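Local coordinates for protein tudor (Drosophila melanogaster, PDB 3NTK) that recognises the Piwi protein Aubergine through methylated arginines, here by its last extended Tudor domain, and is required for primordial germ cell formation, at residues Val55-Pro59 with Glu79-Ile83; Leu73-Cys78 with Val90-Phe94. All coordinates share one frame; numbering follows the deposited sequence.

Contact 1 (Val55-Pro59 with Glu79-Ile83); sequences VAQFP and EVHFI
Phe58 and Phe82 reach one another through different first torsions: CG of Phe58 lies opposite the backbone N (chi1 -179°), whereas that of Phe82 turns beside its own N (chi1 -65°) and carries the ring across to strand 53-58. The outer rim of the Phe82 ring does the touching. Its CZ stands 3.7 Å from CB of Phe58, and its CE2 comes within 3.8 Å of Phe58 CD1. The two rings meet obliquely, centroids 5.4 Å apart and planes at 58°. Further round, Phe82 CE1 approaches Ala56 O at 3.5 Å, edge-on and near the ring plane, so that the hydrogen on CE1 points toward the carbonyl oxygen. The CB of Ala56 lies 4.1 Å from Phe82 CE1, and Val80 CG2 lies over one face of the Phe82 ring, offset toward its rim. The axes of segments 55-58 and 79-82 cross nearly at right angles, 8.7 Å apart at their closest, and the segments meet here through apolar side chains. Tyr65 adds an edge-to-face contact with Phe82, while Asn87 touches both phenylalanines. Aromatic side chains clustered in this way on a Tudor barrel are consistent with the methylarginine-binding aromatic cage of the family.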
ATOM      1  N   VAL A  55      12.668   4.733   8.663  1.00 24.01           N
ATOM      2  CA  VAL A  55      13.092   3.896   7.555  1.00 23.55           C
ATOM      3  C   VAL A  55      13.283   2.547   8.227  1.00 23.30           C
ATOM      4  O   VAL A  55      14.003   2.445   9.217  1.00 25.71           O
ATOM      5  CB  VAL A  55      14.431   4.384   6.961  1.00 24.99           C
ATOM      6  CG1 VAL A  55      14.907   3.423   5.886  1.00 28.56           C
ATOM      7  CG2 VAL A  55      14.256   5.776   6.372  1.00 29.04           C
ATOM      8  N   ALA A  56      12.623   1.518   7.709  1.00 22.70           N
ATOM      9  CA  ALA A  56      12.716   0.195   8.299  1.00 21.71           C
ATOM     10  C   ALA A  56      12.993  -0.869   7.247  1.00 22.64           C
ATOM     11  O   ALA A  56      12.602  -0.737   6.088  1.00 21.51           O
ATOM     12  CB  ALA A  56      11.424  -0.128   9.050  1.00 23.30           C
ATOM     13  N   GLN A  57      13.668  -1.934   7.659  1.00 23.94           N
ATOM     14  CA  GLN A  57      13.993  -2.999   6.730  1.00 24.88           C
ATOM     15  C   GLN A  57      12.931  -4.093   6.734  1.00 24.16           C
ATOM     16  O   GLN A  57      12.508  -4.558   7.787  1.00 25.16           O
ATOM     17  CB  GLN A  57      15.356  -3.600   7.081  1.00 25.64           C
ATOM     18  CG  GLN A  57      15.808  -4.679   6.122  1.00 28.19           C
ATOM     19  CD  GLN A  57      17.188  -5.207   6.462  1.00 30.81           C
ATOM     20  OE1 GLN A  57      17.428  -5.681   7.574  1.00 30.48           O
ATOM     21  NE2 GLN A  57      18.103  -5.122   5.506  1.00 30.59           N
ATOM     22  N   PHE A  58      12.495  -4.477   5.543  1.00 25.69           N
ATOM     23  CA  PHE A  58      11.509  -5.540   5.375  1.00 27.91           C
ATOM     24  C   PHE A  58      12.337  -6.824   5.344  1.00 29.63           C
ATOM     25  O   PHE A  58      13.053  -7.077   4.380  1.00 29.14           O
ATOM     26  CB  PHE A  58      10.765  -5.340   4.050  1.00 27.28           C
ATOM     27  CG  PHE A  58       9.693  -6.362   3.779  1.00 27.66           C
ATOM     28  CD1 PHE A  58       9.024  -6.994   4.821  1.00 30.56           C
ATOM     29  CD2 PHE A  58       9.311  -6.644   2.473  1.00 30.60           C
ATOM     30  CE1 PHE A  58       7.981  -7.894   4.564  1.00 32.42           C
ATOM     31  CE2 PHE A  58       8.268  -7.541   2.203  1.00 30.21           C
ATOM     32  CZ  PHE A  58       7.605  -8.163   3.250  1.00 31.40           C
ATOM     33  N   PRO A  59      12.255  -7.641   6.406  1.00 32.02           N
ATOM     34  CA  PRO A  59      12.991  -8.906   6.539  1.00 34.83           C
ATOM     35  C   PRO A  59      12.915  -9.851   5.347  1.00 37.99           C
ATOM     36  O   PRO A  59      13.882 -10.536   5.023  1.00 38.71           O
ATOM     37  CB  PRO A  59      12.383  -9.527   7.793  1.00 33.60           C
ATOM     38  CG  PRO A  59      12.008  -8.328   8.608  1.00 33.01           C
ATOM     39  CD  PRO A  59      11.373  -7.438   7.568  1.00 32.86           C
ATOM     40  N   GLU A  79       6.076  -3.747  14.914  1.00 30.48           N
ATOM     41  CA  GLU A  79       5.251  -4.107  13.778  1.00 30.05           C
ATOM     42  C   GLU A  79       5.151  -2.778  13.039  1.00 27.99           C
ATOM     43  O   GLU A  79       4.749  -1.771  13.623  1.00 28.04           O
ATOM     44  CB  GLU A  79       3.853  -4.555  14.204  1.00 31.86           C
ATOM     45  CG  GLU A  79       3.034  -5.088  13.041  1.00 39.27           C
ATOM     46  CD  GLU A  79       1.541  -5.076  13.311  1.00 42.93           C
ATOM     47  OE1 GLU A  79       1.117  -5.610  14.358  1.00 45.85           O
ATOM     48  OE2 GLU A  79       0.790  -4.535  12.471  1.00 46.74           O
ATOM     49  N   VAL A  80       5.538  -2.758  11.773  1.00 26.67           N
ATOM     50  CA  VAL A  80       5.483  -1.523  11.014  1.00 26.24           C
ATOM     51  C   VAL A  80       4.611  -1.660   9.782  1.00 25.85           C
ATOM     52  O   VAL A  80       4.295  -2.765   9.343  1.00 28.43           O
ATOM     53  CB  VAL A  80       6.890  -1.073  10.559  1.00 25.82           C
ATOM     54  CG1 VAL A  80       7.811  -0.955  11.765  1.00 24.74           C
ATOM     55  CG2 VAL A  80       7.457  -2.064   9.543  1.00 25.95           C
ATOM     56  N   HIS A  81       4.220  -0.518   9.241  1.00 24.07           N
ATOM     57  CA  HIS A  81       3.420  -0.464   8.033  1.00 23.20           C
ATOM     58  C   HIS A  81       4.244   0.301   7.011  1.00 22.74           C
ATOM     59  O   HIS A  81       4.616   1.455   7.246  1.00 21.23           O
ATOM     60  CB  HIS A  81       2.107   0.274   8.283  1.00 25.83           C
ATOM     61  CG  HIS A  81       1.227   0.352   7.077  1.00 24.82           C
ATOM     62  ND1 HIS A  81       1.150   1.473   6.281  1.00 27.09           N
ATOM     63  CD2 HIS A  81       0.417  -0.571   6.507  1.00 24.35           C
ATOM     64  CE1 HIS A  81       0.329   1.239   5.272  1.00 25.57           C
ATOM     65  NE2 HIS A  81      -0.130   0.005   5.386  1.00 28.36           N
ATOM     66  N   PHE A  82       4.556  -0.343   5.890  1.00 22.22           N
ATOM     67  CA  PHE A  82       5.333   0.307   4.842  1.00 22.22           C
ATOM     68  C   PHE A  82       4.365   1.159   4.032  1.00 22.66           C
ATOM     69  O   PHE A  82       3.643   0.670   3.161  1.00 23.30           O
ATOM     70  CB  PHE A  82       6.031  -0.757   3.999  1.00 23.78           C
ATOM     71  CG  PHE A  82       7.060  -1.535   4.772  1.00 25.31           C
ATOM     72  CD1 PHE A  82       8.220  -0.912   5.224  1.00 25.97           C
ATOM     73  CD2 PHE A  82       6.859  -2.877   5.076  1.00 23.81           C
ATOM     74  CE1 PHE A  82       9.170  -1.620   5.972  1.00 24.41           C
ATOM     75  CE2 PHE A  82       7.800  -3.590   5.822  1.00 25.45           C
ATOM     76  CZ  PHE A  82       8.957  -2.958   6.269  1.00 24.43           C
ATOM     77  N   ILE A  83       4.354   2.449   4.342  1.00 21.68           N
ATOM     78  CA  ILE A  83       3.421   3.380   3.723  1.00 21.05           C
ATOM     79  C   ILE A  83       3.393   3.465   2.204  1.00 20.71           C
ATOM     80  O   ILE A  83       2.369   3.827   1.624  1.00 21.08           O
ATOM     81  CB  ILE A  83       3.613   4.800   4.283  1.00 20.63           C
ATOM     82  CG1 ILE A  83       4.997   5.337   3.910  1.00 18.56           C
ATOM     83  CG2 ILE A  83       3.426   4.780   5.800  1.00 20.65           C
ATOM     84  CD1 ILE A  83       5.168   6.814   4.246  1.00 21.42           C
TER

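Contact 2 (Leu73-Cys78 with Val90-Phe94); sequences LDDGKC and VTQQF
Cys78 and Thr91 form an antiparallel hydrogen-bonded pair where the turn of a beta-hairpin, type I' from Asp74 to Lys77, runs into strand 78-82 and meets the next strand of the Tudor sheet. Among backbone bonds, Cys78 N gives to Thr91 O and Thr91 N to Cys78 O, each at 3.0 Å. Of the side-chain bonds, Gln92 NE2 donates to Asp75 O over 2.9 Å, bent at the hydrogen (138°) and tilted from the amide plane; an extended chain beyond CG carries it back to the turn, with Lys77 CG 3.5 Å from NE2. Thr91 turns OG1 opposite its backbone N (chi1 -177°), where it accepts from Gln93 N in an ST turn, with Gln57 O as its second partner; with a valine in its place, the Gln93 N-H and Gln57 O would probably lose this shared partner, weakening the tie between strands 87-95 and 53-58. Apolar contacts flank the pair: Leu73 CD1 meets Val90 CG1 at 3.9 Å, and Cys78 CB packs against Phe94 CZ, with SG oblique to the ring. Gly76 O sits at the Phe94 edge, in the ring plane, and a water donates to it at 2.7 Å while donating also to Gln92 O.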
ATOM      1  N   LEU A  73       6.965  -3.998  20.108  1.00 38.58           N
ATOM      2  CA  LEU A  73       7.039  -5.319  20.728  1.00 40.58           C
ATOM      3  C   LEU A  73       8.307  -5.459  21.563  1.00 42.70           C
ATOM      4  O   LEU A  73       9.026  -4.485  21.785  1.00 42.76           O
ATOM      5  CB  LEU A  73       7.019  -6.401  19.646  1.00 39.24           C
ATOM      6  CG  LEU A  73       5.902  -6.308  18.605  1.00 39.48           C
ATOM      7  CD1 LEU A  73       6.147  -7.330  17.508  1.00 40.46           C
ATOM      8  CD2 LEU A  73       4.552  -6.533  19.269  1.00 39.10           C
ATOM      9  N   ASP A  74       8.586  -6.677  22.018  1.00 45.36           N
ATOM     10  CA  ASP A  74       9.771  -6.922  22.829  1.00 47.22           C
ATOM     11  C   ASP A  74      11.010  -7.190  21.985  1.00 46.72           C
ATOM     12  O   ASP A  74      10.913  -7.500  20.796  1.00 46.42           O
ATOM     13  CB  ASP A  74       9.536  -8.103  23.775  1.00 50.16           C
ATOM     14  CG  ASP A  74       8.431  -7.837  24.776  1.00 53.61           C
ATOM     15  OD1 ASP A  74       7.254  -7.766  24.359  1.00 55.45           O
ATOM     16  OD2 ASP A  74       8.741  -7.689  25.979  1.00 54.38           O
ATOM     17  N   ASP A  75      12.173  -7.065  22.617  1.00 47.11           N
ATOM     18  CA  ASP A  75      13.454  -7.295  21.964  1.00 47.39           C
ATOM     19  C   ASP A  75      13.718  -6.344  20.801  1.00 46.45           C
ATOM     20  O   ASP A  75      14.225  -6.751  19.755  1.00 47.15           O
ATOM     21  CB  ASP A  75      13.534  -8.744  21.486  1.00 49.35           C
ATOM     22  CG  ASP A  75      13.383  -9.734  22.621  1.00 51.55           C
ATOM     23  OD1 ASP A  75      14.116  -9.595  23.624  1.00 53.51           O
ATOM     24  OD2 ASP A  75      12.539 -10.650  22.516  1.00 52.92           O
ATOM     25  N   GLY A  76      13.374  -5.074  20.995  1.00 45.29           N
ATOM     26  CA  GLY A  76      13.589  -4.079  19.959  1.00 42.92           C
ATOM     27  C   GLY A  76      12.807  -4.316  18.681  1.00 41.07           C
ATOM     28  O   GLY A  76      13.113  -3.723  17.645  1.00 40.90           O
ATOM     29  N   LYS A  77      11.801  -5.182  18.743  1.00 38.47           N
ATOM     30  CA  LYS A  77      10.979  -5.476  17.573  1.00 37.35           C
ATOM     31  C   LYS A  77       9.782  -4.538  17.504  1.00 35.96           C
ATOM     32  O   LYS A  77       9.280  -4.082  18.528  1.00 35.16           O
ATOM     33  CB  LYS A  77      10.448  -6.909  17.621  1.00 38.47           C
ATOM     34  CG  LYS A  77      11.492  -8.004  17.550  1.00 40.41           C
ATOM     35  CD  LYS A  77      10.798  -9.357  17.573  1.00 41.22           C
ATOM     36  CE  LYS A  77      11.776 -10.509  17.466  1.00 42.53           C
ATOM     37  NZ  LYS A  77      11.045 -11.808  17.405  1.00 43.07           N
ATOM     38  N   CYS A  78       9.330  -4.262  16.285  1.00 34.20           N
ATOM     39  CA  CYS A  78       8.169  -3.407  16.067  1.00 33.34           C
ATOM     40  C   CYS A  78       7.394  -3.902  14.864  1.00 31.17           C
ATOM     41  O   CYS A  78       7.974  -4.426  13.910  1.00 30.48           O
ATOM     42  CB  CYS A  78       8.580  -1.957  15.782  1.00 34.11           C
ATOM     43  SG  CYS A  78       9.161  -0.982  17.173  1.00 37.73           S
ATOM     44  N   VAL A  90       7.005  -7.347  10.887  1.00 30.35           N
ATOM     45  CA  VAL A  90       7.710  -7.157  12.144  1.00 30.32           C
ATOM     46  C   VAL A  90       9.182  -7.056  11.777  1.00 30.10           C
ATOM     47  O   VAL A  90       9.687  -7.876  11.012  1.00 29.66           O
ATOM     48  CB  VAL A  90       7.513  -8.362  13.088  1.00 32.21           C
ATOM     49  CG1 VAL A  90       8.336  -8.170  14.356  1.00 31.65           C
ATOM     50  CG2 VAL A  90       6.037  -8.521  13.429  1.00 32.37           C
ATOM     51  N   THR A  91       9.862  -6.046  12.307  1.00 28.86           N
ATOM     52  CA  THR A  91      11.276  -5.852  12.009  1.00 30.72           C
ATOM     53  C   THR A  91      12.037  -5.328  13.221  1.00 29.16           C
ATOM     54  O   THR A  91      11.436  -4.908  14.202  1.00 28.76           O
ATOM     55  CB  THR A  91      11.463  -4.868  10.831  1.00 32.53           C
ATOM     56  OG1 THR A  91      12.857  -4.746  10.521  1.00 33.41           O
ATOM     57  CG2 THR A  91      10.905  -3.496  11.184  1.00 32.75           C
ATOM     58  N   GLN A  92      13.363  -5.371  13.150  1.00 30.27           N
ATOM     59  CA  GLN A  92      14.213  -4.896  14.237  1.00 30.87           C
ATOM     60  C   GLN A  92      15.181  -3.834  13.737  1.00 29.06           C
ATOM     61  O   GLN A  92      15.915  -3.241  14.523  1.00 31.41           O
ATOM     62  CB  GLN A  92      15.035  -6.047  14.825  1.00 33.64           C
ATOM     63  CG  GLN A  92      14.231  -7.141  15.493  1.00 38.80           C
ATOM     64  CD  GLN A  92      15.121  -8.198  16.121  1.00 40.66           C
ATOM     65  OE1 GLN A  92      15.926  -8.829  15.437  1.00 41.99           O
ATOM     66  NE2 GLN A  92      14.983  -8.391  17.428  1.00 42.30           N
ATOM     67  N   GLN A  93      15.183  -3.595  12.430  1.00 27.03           N
ATOM     68  CA  GLN A  93      16.104  -2.629  11.846  1.00 26.28           C
ATOM     69  C   GLN A  93      15.430  -1.317  11.467  1.00 25.34           C
ATOM     70  O   GLN A  93      14.608  -1.274  10.549  1.00 25.54           O
ATOM     71  CB  GLN A  93      16.778  -3.244  10.615  1.00 28.12           C
ATOM     72  CG  GLN A  93      17.480  -4.575  10.891  1.00 31.66           C
ATOM     73  CD  GLN A  93      18.487  -4.486  12.033  1.00 35.53           C
ATOM     74  OE1 GLN A  93      19.196  -3.490  12.174  1.00 35.48           O
ATOM     75  NE2 GLN A  93      18.563  -5.540  12.844  1.00 37.46           N
ATOM     76  N   PHE A  94      15.787  -0.250  12.176  1.00 24.19           N
ATOM     77  CA  PHE A  94      15.208   1.062  11.918  1.00 24.51           C
ATOM     78  C   PHE A  94      16.281   2.121  11.774  1.00 24.40           C
ATOM     79  O   PHE A  94      17.261   2.145  12.533  1.00 23.39           O
ATOM     80  CB  PHE A  94      14.281   1.487  13.060  1.00 25.62           C
ATOM     81  CG  PHE A  94      13.351   0.409  13.520  1.00 26.35           C
ATOM     82  CD1 PHE A  94      13.742  -0.490  14.506  1.00 29.23           C
ATOM     83  CD2 PHE A  94      12.089   0.281  12.960  1.00 28.75           C
ATOM     84  CE1 PHE A  94      12.886  -1.504  14.929  1.00 28.27           C
ATOM     85  CE2 PHE A  94      11.223  -0.732  13.375  1.00 30.26           C
ATOM     86  CZ  PHE A  94      11.625  -1.625  14.363  1.00 30.61           C
TER
HETATM   87  O   HOH W   1      15.673  -2.990  17.324  1.00 39.31           O

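Overall arrangement
Strand 78-82 of the Tudor domain serves both contacts, bringing Cys78 to contact 2 at its start and Val80 and Phe82 to contact 1 further on, and the centres of the two contacts lie about 10 Å apart. Strand 87-95 ties them together: Gln57 O is 2.8 Å from Thr91 OG1, and Gln57 N is 3.1 Å from Gln93 O, both probable hydrogen bonds. Phe94 of contact 2 also touches Ala56 and Val80 of contact 1. Contact 1, buried and about 12 Å from the centre of the chain, holds aromatics that probably contribute to the methylarginine pocket, as in related Tudor domains; contact 2, at about 21 Å, lies at the hairpin turn between strands 63-72 and 78-82.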